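Local coordinates for XisI protein-like (Anabaena variabilis, PDB 2NLV), which is of unknown function but, as a XisI-like protein, probably resembles the XisI partner in site-specific recombination of nitrogen-fixation genes in cyanobacteria, at residues Gln43-Gly48 and Arg54-Val59; Ile60-Lys65 and Ile69-Asn74; Pro80-Val85 and Val89-Ile94. All blocks are in the same frame, centred on the assembly; numbering follows the deposited sequence.

Contact 1: Gln43-Gly48 and Arg54-Val59; sequences QWMNVG and RIYRCV
Met45 CE sits over the centre of one face of the Tyr56 ring, 3.5 Å from the ring centroid. Met45 is a selenomethionine. This is a CH-pi contact. The SE atom lies obliquely to the same ring and makes it a Met-aromatic pair as well. The Met45 chain runs extended to SE and then bends (chi3 70°), which turns CE onto the ring. Val59 packs on one face of the Trp44 indole, with CB 4.0 Å from the centroid of the six-membered ring. The two side chains lie alongside each other. At the edge of the Arg57 guanidinium lies Asn46 OD1. Arg57 has two conformers, and in one of them NH1 makes a weak, doubtful bond to Asn46 OD1 at 3.0 Å. Asn46 ND2 binds Asp23 OD1.

The segments are neighbouring antiparallel strands of the curved mixed sheet. Asn46 with Arg57 and Gly48 with Ile55 are hydrogen-bonded pairs. Met45 with Cys58 and Val47 with Tyr56 are non-hydrogen-bonded pairs, and their side chains share one face of the sheet. That face meets the second subunit. There Tyr56 OH is hydrogen-bonded to His61 ND1 of the second subunit, and Arg54 NH2 to Gln72 OE1 of that subunit.

Gly48 O takes two bonds from opposite faces of its carbonyl plane. Ile55 N donates one at 2.9 Å. Arg54 NH1 donates the other at 3.0 Å, from 40° out of that plane. The Arg54 chain bends at chi2 (55°), which folds the guanidinium back to the glycine. Val47 CG1 touches Arg54 NH2 at 3.7 Å. At the other end, Val59 N donates to Trp44 O, 2.8 Å away.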
# COMPACT_ATOMS: atom_id res chain seq x y z
N GLN A 43 2.29 -1.43 -4.95
CA GLN A 43 2.40 -2.54 -4.00
C GLN A 43 1.75 -3.81 -4.52
O GLN A 43 0.76 -3.77 -5.26
CB GLN A 43 1.72 -2.21 -2.64
CG GLN A 43 2.24 -0.98 -1.94
CD GLN A 43 1.64 -0.79 -0.53
OE1 GLN A 43 1.95 0.20 0.15
NE2 GLN A 43 0.82 -1.74 -0.08
N TRP A 44 2.26 -4.94 -4.07
CA TRP A 44 1.56 -6.21 -4.09
C TRP A 44 1.38 -6.64 -2.65
O TRP A 44 2.34 -6.82 -1.93
CB TRP A 44 2.31 -7.25 -4.85
CG TRP A 44 1.75 -8.67 -4.57
CD1 TRP A 44 0.47 -9.01 -4.18
CD2 TRP A 44 2.47 -9.86 -4.60
NE1 TRP A 44 0.37 -10.36 -3.96
CE2 TRP A 44 1.60 -10.91 -4.25
CE3 TRP A 44 3.76 -10.15 -4.93
CZ2 TRP A 44 2.03 -12.25 -4.18
CZ3 TRP A 44 4.18 -11.52 -4.87
CH2 TRP A 44 3.34 -12.50 -4.49
N MSE A 45 0.14 -6.74 -2.23
CA MSE A 45 -0.24 -7.21 -0.88
C MSE A 45 -1.06 -8.47 -0.87
O MSE A 45 -1.75 -8.83 -1.86
CB MSE A 45 -1.06 -6.18 -0.09
CG MSE A 45 -0.37 -4.88 0.22
SE MSE A 45 -1.33 -3.96 1.59
CE MSE A 45 -0.88 -5.17 3.05
N ASN A 46 -1.01 -9.20 0.21
CA ASN A 46 -1.97 -10.27 0.47
C ASN A 46 -2.82 -9.83 1.64
O ASN A 46 -2.30 -9.37 2.64
CB ASN A 46 -1.30 -11.59 0.86
CG ASN A 46 -0.48 -12.20 -0.24
OD1 ASN A 46 0.62 -12.71 0.02
ND2 ASN A 46 -1.01 -12.17 -1.43
N VAL A 47 -4.14 -9.91 1.50
CA VAL A 47 -5.07 -9.43 2.48
C VAL A 47 -6.21 -10.42 2.69
O VAL A 47 -6.93 -10.76 1.76
CB VAL A 47 -5.68 -8.06 2.10
CG1 VAL A 47 -6.69 -7.58 3.13
CG2 VAL A 47 -4.59 -6.98 1.91
N GLY A 48 -6.37 -10.95 3.91
CA GLY A 48 -7.47 -11.85 4.19
C GLY A 48 -7.33 -12.54 5.51
O GLY A 48 -6.82 -11.97 6.46
N ARG A 54 -5.20 -13.15 10.93
CA ARG A 54 -5.25 -12.09 9.96
C ARG A 54 -4.03 -12.12 9.06
O ARG A 54 -2.92 -12.14 9.52
CB ARG A 54 -5.27 -10.72 10.69
CG ARG A 54 -5.19 -9.49 9.75
CD ARG A 54 -6.27 -9.51 8.72
NE ARG A 54 -6.51 -8.24 8.08
CZ ARG A 54 -7.36 -8.08 7.09
NH1 ARG A 54 -7.88 -9.13 6.48
NH2 ARG A 54 -7.65 -6.87 6.64
N ILE A 55 -4.26 -12.15 7.75
CA ILE A 55 -3.20 -11.99 6.74
C ILE A 55 -3.29 -10.57 6.21
O ILE A 55 -4.28 -10.13 5.68
CB ILE A 55 -3.32 -13.01 5.59
CG1 ILE A 55 -3.33 -14.47 6.11
CG2 ILE A 55 -2.20 -12.82 4.59
CD1 ILE A 55 -2.16 -14.87 6.94
N TYR A 56 -2.22 -9.84 6.44
CA TYR A 56 -2.14 -8.47 5.98
C TYR A 56 -0.67 -8.15 5.79
O TYR A 56 0.03 -7.77 6.73
CB TYR A 56 -2.83 -7.49 7.00
CG TYR A 56 -2.90 -6.10 6.46
CD1 TYR A 56 -3.89 -5.70 5.58
CD2 TYR A 56 -1.97 -5.15 6.85
CE1 TYR A 56 -3.86 -4.47 5.01
CE2 TYR A 56 -1.96 -3.89 6.26
CZ TYR A 56 -2.89 -3.56 5.35
OH TYR A 56 -2.83 -2.33 4.74
N ARG A 57 -0.20 -8.23 4.56
CA ARG A 57 1.21 -8.11 4.34
C ARG A 57 1.49 -7.62 2.96
O ARG A 57 0.82 -7.96 2.02
CB ARG A 57 1.90 -9.43 4.57
CG ARG A 57 1.36 -10.52 3.73
CD ARG A 57 1.81 -11.87 4.24
NE ARG A 57 3.22 -12.10 3.97
CZ ARG A 57 3.71 -12.70 2.87
NH1 ARG A 57 2.92 -13.11 1.87
NH2 ARG A 57 5.01 -12.87 2.74
N CYS A 58 2.50 -6.80 2.89
CA CYS A 58 2.99 -6.30 1.65
C CYS A 58 4.19 -7.13 1.23
O CYS A 58 5.17 -7.16 1.94
CB CYS A 58 3.35 -4.83 1.75
SG CYS A 58 3.96 -4.22 0.12
N VAL A 59 4.07 -7.81 0.09
CA VAL A 59 5.13 -8.67 -0.39
C VAL A 59 6.24 -7.88 -1.09
O VAL A 59 7.38 -8.09 -0.84
CB VAL A 59 4.60 -9.77 -1.29
CG1 VAL A 59 5.76 -10.72 -1.68
CG2 VAL A 59 3.42 -10.51 -0.60

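Contact 2: Ile60-Lys65 and Ile69-Asn74; sequences IHFDIK and IWLQQN
Ile69 CG2 touches Phe62 CD1 at 3.5 Å, near the turn of a beta hairpin with a classic bulge. Helices 2-21 and 80-86 cover Phe62. Trp70 pairs with Asp63 through two backbone hydrogen bonds. Its indole lies beneath the Lys65 chain: CD sits over the five-membered ring, while NZ is 3.4 Å from the six-membered ring centroid, a cation-pi contact. The bend at Lys65 chi3 (71°) keeps NZ over the ring. At the ring edge, Trp70 NE1 donates to a water that also binds Lys65 O. Leu71 CD1 reaches Phe62 CE1 and Ile60 CG2.

Gln72 and Gln73 together face His61 and make the bulge. Gln72 CB lies over one face of the imidazole. Gln72 NE2 donates to Asp63 OD2 at 2.8 Å, nearly straight along the C-O bond. Asp63 OD1 takes His61 NE2 from above the carboxylate plane and also binds His41 ND1. His61 ND1 binds Tyr56 OH of the second subunit, and Asp63 OD2 binds Gln32 NE2 of that subunit. Gln73 O accepts from His61 N at 3.2 Å. Asn74 pairs with Ile60, and its OD1 is hydrogen-bonded to Thr76 OG1.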
# COMPACT_ATOMS: atom_id res chain seq x y z
N ILE A 60 5.87 -6.97 -1.98
CA ILE A 60 6.82 -6.01 -2.56
C ILE A 60 6.16 -4.65 -2.68
O ILE A 60 4.96 -4.52 -2.92
CB ILE A 60 7.31 -6.39 -3.96
CG1 ILE A 60 7.97 -7.76 -3.96
CG2 ILE A 60 8.30 -5.31 -4.48
CD1 ILE A 60 8.42 -8.22 -5.31
N HIS A 61 6.99 -3.63 -2.52
CA HIS A 61 6.55 -2.24 -2.67
C HIS A 61 7.65 -1.48 -3.40
O HIS A 61 8.81 -1.49 -2.98
CB HIS A 61 6.32 -1.67 -1.28
CG HIS A 61 5.91 -0.23 -1.20
ND1 HIS A 61 5.31 0.26 -0.07
CD2 HIS A 61 6.01 0.84 -2.05
CE1 HIS A 61 5.04 1.55 -0.21
NE2 HIS A 61 5.47 1.94 -1.40
N PHE A 62 7.28 -0.80 -4.50
CA PHE A 62 8.12 0.17 -5.21
C PHE A 62 7.50 1.54 -5.18
O PHE A 62 6.29 1.66 -5.43
CB PHE A 62 8.25 -0.21 -6.66
CG PHE A 62 8.99 -1.46 -6.92
CD1 PHE A 62 10.37 -1.48 -6.89
CD2 PHE A 62 8.30 -2.57 -7.36
CE1 PHE A 62 11.07 -2.67 -7.24
CE2 PHE A 62 8.99 -3.74 -7.70
CZ PHE A 62 10.35 -3.74 -7.63
N ASP A 63 8.30 2.57 -4.95
CA ASP A 63 7.90 3.95 -5.25
C ASP A 63 8.73 4.47 -6.41
O ASP A 63 9.79 3.94 -6.68
CB ASP A 63 8.09 4.84 -4.06
CG ASP A 63 7.28 4.38 -2.85
OD1 ASP A 63 6.05 4.15 -3.03
OD2 ASP A 63 7.87 4.30 -1.77
N ILE A 64 8.27 5.52 -7.06
CA ILE A 64 9.12 6.30 -7.96
C ILE A 64 9.13 7.70 -7.43
O ILE A 64 8.10 8.33 -7.30
CB ILE A 64 8.68 6.21 -9.46
CG1 ILE A 64 8.55 4.78 -9.93
CG2 ILE A 64 9.72 6.94 -10.30
CD1 ILE A 64 7.86 4.59 -11.27
N LYS A 65 10.32 8.13 -7.01
CA LYS A 65 10.54 9.41 -6.29
C LYS A 65 11.63 10.15 -6.99
O LYS A 65 12.71 9.64 -7.17
CB LYS A 65 10.94 9.17 -4.84
CG LYS A 65 9.92 8.43 -3.99
CD LYS A 65 10.50 7.94 -2.66
CE LYS A 65 10.77 9.09 -1.69
NZ LYS A 65 11.69 8.71 -0.57
N ILE A 69 13.52 4.66 -8.90
CA ILE A 69 12.71 3.58 -8.36
C ILE A 69 13.23 3.15 -6.99
O ILE A 69 14.41 2.78 -6.86
CB ILE A 69 12.69 2.37 -9.26
CG1 ILE A 69 12.20 2.71 -10.67
CG2 ILE A 69 11.85 1.24 -8.62
CD1 ILE A 69 12.38 1.57 -11.68
N TRP A 70 12.42 3.34 -5.97
CA TRP A 70 12.77 2.91 -4.60
C TRP A 70 12.16 1.57 -4.29
O TRP A 70 10.93 1.42 -4.34
CB TRP A 70 12.26 3.93 -3.59
CG TRP A 70 13.03 5.19 -3.51
CD1 TRP A 70 13.32 6.06 -4.54
CD2 TRP A 70 13.60 5.73 -2.35
NE1 TRP A 70 14.08 7.11 -4.06
CE2 TRP A 70 14.24 6.94 -2.71
CE3 TRP A 70 13.61 5.35 -1.00
CZ2 TRP A 70 14.88 7.75 -1.78
CZ3 TRP A 70 14.24 6.18 -0.09
CH2 TRP A 70 14.88 7.34 -0.49
N LEU A 71 12.98 0.59 -4.00
CA LEU A 71 12.53 -0.72 -3.45
C LEU A 71 12.34 -0.58 -1.96
O LEU A 71 13.32 -0.36 -1.22
CB LEU A 71 13.49 -1.82 -3.80
CG LEU A 71 13.12 -3.21 -3.26
CD1 LEU A 71 11.76 -3.74 -3.80
CD2 LEU A 71 14.21 -4.25 -3.52
N GLN A 72 11.11 -0.67 -1.48
CA GLN A 72 10.80 -0.42 -0.09
C GLN A 72 10.53 -1.64 0.73
O GLN A 72 10.63 -1.60 1.94
CB GLN A 72 9.59 0.52 0.06
CG GLN A 72 9.74 1.87 -0.70
CD GLN A 72 10.51 2.92 0.04
OE1 GLN A 72 11.37 2.62 0.85
NE2 GLN A 72 10.22 4.20 -0.27
N GLN A 73 10.16 -2.74 0.08
CA GLN A 73 9.83 -3.98 0.78
C GLN A 73 10.00 -5.10 -0.21
O GLN A 73 9.64 -4.97 -1.39
CB GLN A 73 8.37 -3.92 1.24
CG GLN A 73 7.74 -5.20 1.81
CD GLN A 73 7.86 -5.25 3.25
OE1 GLN A 73 8.85 -4.82 3.83
NE2 GLN A 73 6.82 -5.79 3.88
N ASN A 74 10.57 -6.25 0.22
CA ASN A 74 10.68 -7.46 -0.58
C ASN A 74 10.72 -8.65 0.34
O ASN A 74 11.75 -8.94 0.96
CB ASN A 74 11.94 -7.47 -1.41
CG ASN A 74 12.10 -8.77 -2.14
OD1 ASN A 74 11.12 -9.43 -2.49
ND2 ASN A 74 13.35 -9.11 -2.45
O HOH W 1 14.76 9.60 -5.32
O HOH W 2 10.51 6.83 1.07

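Contact 3: Pro80-Val85 and Val89-Ile94; sequences PAEELV and VPREDI
Glu82 and Arg91 form a salt bridge between the helix and the loop that follows it. Arg91 is modelled in two conformers, and the bridge described is that of one. In it, Arg91 NH2 lies 2.6 Å from Glu82 OE2 and 2.8 Å from Glu82 OE1. Both hydrogen bonds are weak and their detail is doubtful, because the N-H points well off the line to each oxygen (126° for OE2). The carboxylate and guanidinium planes are only 17° apart, and OE2 lies at the guanidinium edge. Glu82 starts out pointing away from the loop. Its chain bends at chi2 (-48°), which brings the carboxylate back to the arginine. Arg91 is extended from CG to NE and spans the gap. Glu82 OE2 has a further partner in Tyr109 OH, so the carboxylate also ties the helix to the C-terminal part of the chain. The side chain of Arg91 touches Asp108 and Tyr109 there.

The one backbone bond between the segments runs from Val89 N to Leu84 O, at 3.0 Å. It lies near the C-terminal end of helix 80-86, where the chain leaves the helix and doubles back. A short 3-10 turn at Arg91 and Glu92 then leads into strand 94-96. That strand runs parallel to strand 68-74, so helix 80-86 lies in a beta-alpha-beta connection.

Val85 CA makes a CA-H...O contact with Val89 O. Val85 CG2 lies over one face of the Arg91 guanidinium in the same conformer, and the two side chains cross at about a right angle. Farther in, Ile94 CD1 packs against the helix, 3.8 Å from Val85 CG2 and 3.9 Å from Leu84 CB. Leu84 CB also meets Val89 CG2 at 4.0 Å. Ile94 CG2 reaches Ala81 CB at 4.2 Å. Beyond them, Leu84 and Val89 rest on Ile69 of strand 68-74.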
# COMPACT_ATOMS: atom_id res chain seq x y z
N PRO A 80 14.37 -8.23 -6.91
CA PRO A 80 13.71 -7.30 -7.84
C PRO A 80 14.58 -6.21 -8.36
O PRO A 80 14.42 -5.77 -9.49
CB PRO A 80 12.55 -6.74 -7.03
CG PRO A 80 12.63 -7.34 -5.72
CD PRO A 80 13.71 -8.34 -5.60
N ALA A 81 15.57 -5.77 -7.59
CA ALA A 81 16.50 -4.77 -8.09
C ALA A 81 17.28 -5.26 -9.30
O ALA A 81 17.34 -4.56 -10.31
CB ALA A 81 17.44 -4.27 -7.00
N GLU A 82 17.83 -6.47 -9.22
CA GLU A 82 18.50 -7.04 -10.34
C GLU A 82 17.60 -7.30 -11.52
O GLU A 82 18.02 -7.22 -12.66
CB GLU A 82 19.21 -8.33 -9.92
CG GLU A 82 20.57 -8.07 -9.32
CD GLU A 82 21.47 -7.09 -10.13
OE1 GLU A 82 21.93 -7.44 -11.25
OE2 GLU A 82 21.75 -5.94 -9.64
N GLU A 83 16.34 -7.62 -11.25
CA GLU A 83 15.43 -7.82 -12.33
C GLU A 83 15.17 -6.52 -13.08
O GLU A 83 15.13 -6.49 -14.32
CB GLU A 83 14.13 -8.46 -11.81
CG GLU A 83 14.42 -9.87 -11.33
CD GLU A 83 13.34 -10.49 -10.51
OE1 GLU A 83 12.40 -9.78 -10.09
OE2 GLU A 83 13.43 -11.70 -10.28
N LEU A 84 14.99 -5.43 -12.36
CA LEU A 84 14.84 -4.13 -12.99
C LEU A 84 16.04 -3.76 -13.82
O LEU A 84 15.93 -3.22 -14.92
CB LEU A 84 14.54 -3.03 -11.96
CG LEU A 84 13.18 -3.14 -11.28
CD1 LEU A 84 13.22 -2.17 -10.13
CD2 LEU A 84 12.02 -2.82 -12.24
N VAL A 85 17.24 -4.05 -13.31
CA VAL A 85 18.44 -3.83 -14.11
C VAL A 85 18.44 -4.65 -15.38
O VAL A 85 18.82 -4.14 -16.43
CB VAL A 85 19.69 -4.13 -13.27
CG1 VAL A 85 20.98 -3.99 -14.04
CG2 VAL A 85 19.76 -3.14 -12.16
N VAL A 89 16.83 -0.76 -16.32
CA VAL A 89 16.93 0.31 -15.35
C VAL A 89 18.37 0.50 -14.91
O VAL A 89 18.96 -0.45 -14.42
CB VAL A 89 15.99 0.11 -14.14
CG1 VAL A 89 16.09 1.29 -13.15
CG2 VAL A 89 14.55 -0.03 -14.62
N PRO A 90 18.91 1.74 -15.03
CA PRO A 90 20.29 1.91 -14.48
C PRO A 90 20.37 1.60 -12.99
O PRO A 90 19.48 2.01 -12.24
CB PRO A 90 20.57 3.41 -14.73
CG PRO A 90 19.55 3.85 -15.67
CD PRO A 90 18.36 3.00 -15.55
N ARG A 91 21.45 1.00 -12.51
CA ARG A 91 21.64 0.77 -11.05
C ARG A 91 21.53 2.02 -10.28
O ARG A 91 20.97 2.10 -9.18
CB ARG A 91 23.04 0.23 -10.85
CG ARG A 91 23.08 -1.16 -11.28
CD ARG A 91 24.47 -1.72 -11.44
NE ARG A 91 24.34 -3.14 -11.72
CZ ARG A 91 23.90 -4.03 -10.83
NH1 ARG A 91 23.60 -3.68 -9.58
NH2 ARG A 91 23.78 -5.29 -11.20
N GLU A 92 22.08 3.06 -10.83
CA GLU A 92 22.07 4.32 -10.11
C GLU A 92 20.66 4.95 -9.91
O GLU A 92 20.47 5.88 -9.11
CB GLU A 92 23.04 5.31 -10.75
CG GLU A 92 22.73 5.65 -12.16
CD GLU A 92 23.44 4.74 -13.20
OE1 GLU A 92 23.84 3.50 -13.00
OE2 GLU A 92 23.61 5.33 -14.30
N ASP A 93 19.67 4.45 -10.66
CA ASP A 93 18.30 4.92 -10.55
C ASP A 93 17.40 3.99 -9.73
O ASP A 93 16.18 4.15 -9.74
CB ASP A 93 17.63 5.11 -11.91
CG ASP A 93 18.07 6.38 -12.61
OD1 ASP A 93 18.85 7.16 -12.02
OD2 ASP A 93 17.63 6.61 -13.76
N ILE A 94 18.03 3.07 -9.01
CA ILE A 94 17.34 2.24 -8.01
C ILE A 94 17.85 2.60 -6.63
O ILE A 94 19.06 2.71 -6.44
CB ILE A 94 17.57 0.76 -8.34
CG1 ILE A 94 16.89 0.44 -9.66
CG2 ILE A 94 16.91 -0.10 -7.26
CD1 ILE A 94 17.39 -0.87 -10.29

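Contacts 1 and 2 share strand 53-65 and lie in one sheet, with centres about 15 Å apart. They touch directly: Cys58 O is 2.9 Å from Gln73 NE2, and Trp44 N is 3.0 Å from Ile60 O, both probable hydrogen bonds. Both also reach the second subunit. Tyr56 of one subunit meets His61 of the second subunit, which links contact 1 of one chain to contact 2 of the other. Contact 3 lies about 11 Å from contact 2, centre to centre. Phe62 CE1 packs 3.6 Å from Leu84 CD1, and Ile69 N is 2.8 Å from Asp93 O. Contacts 1 and 3 lie on opposite sides of the chain's centre and do not touch; their nearest atoms are about 7 Å apart.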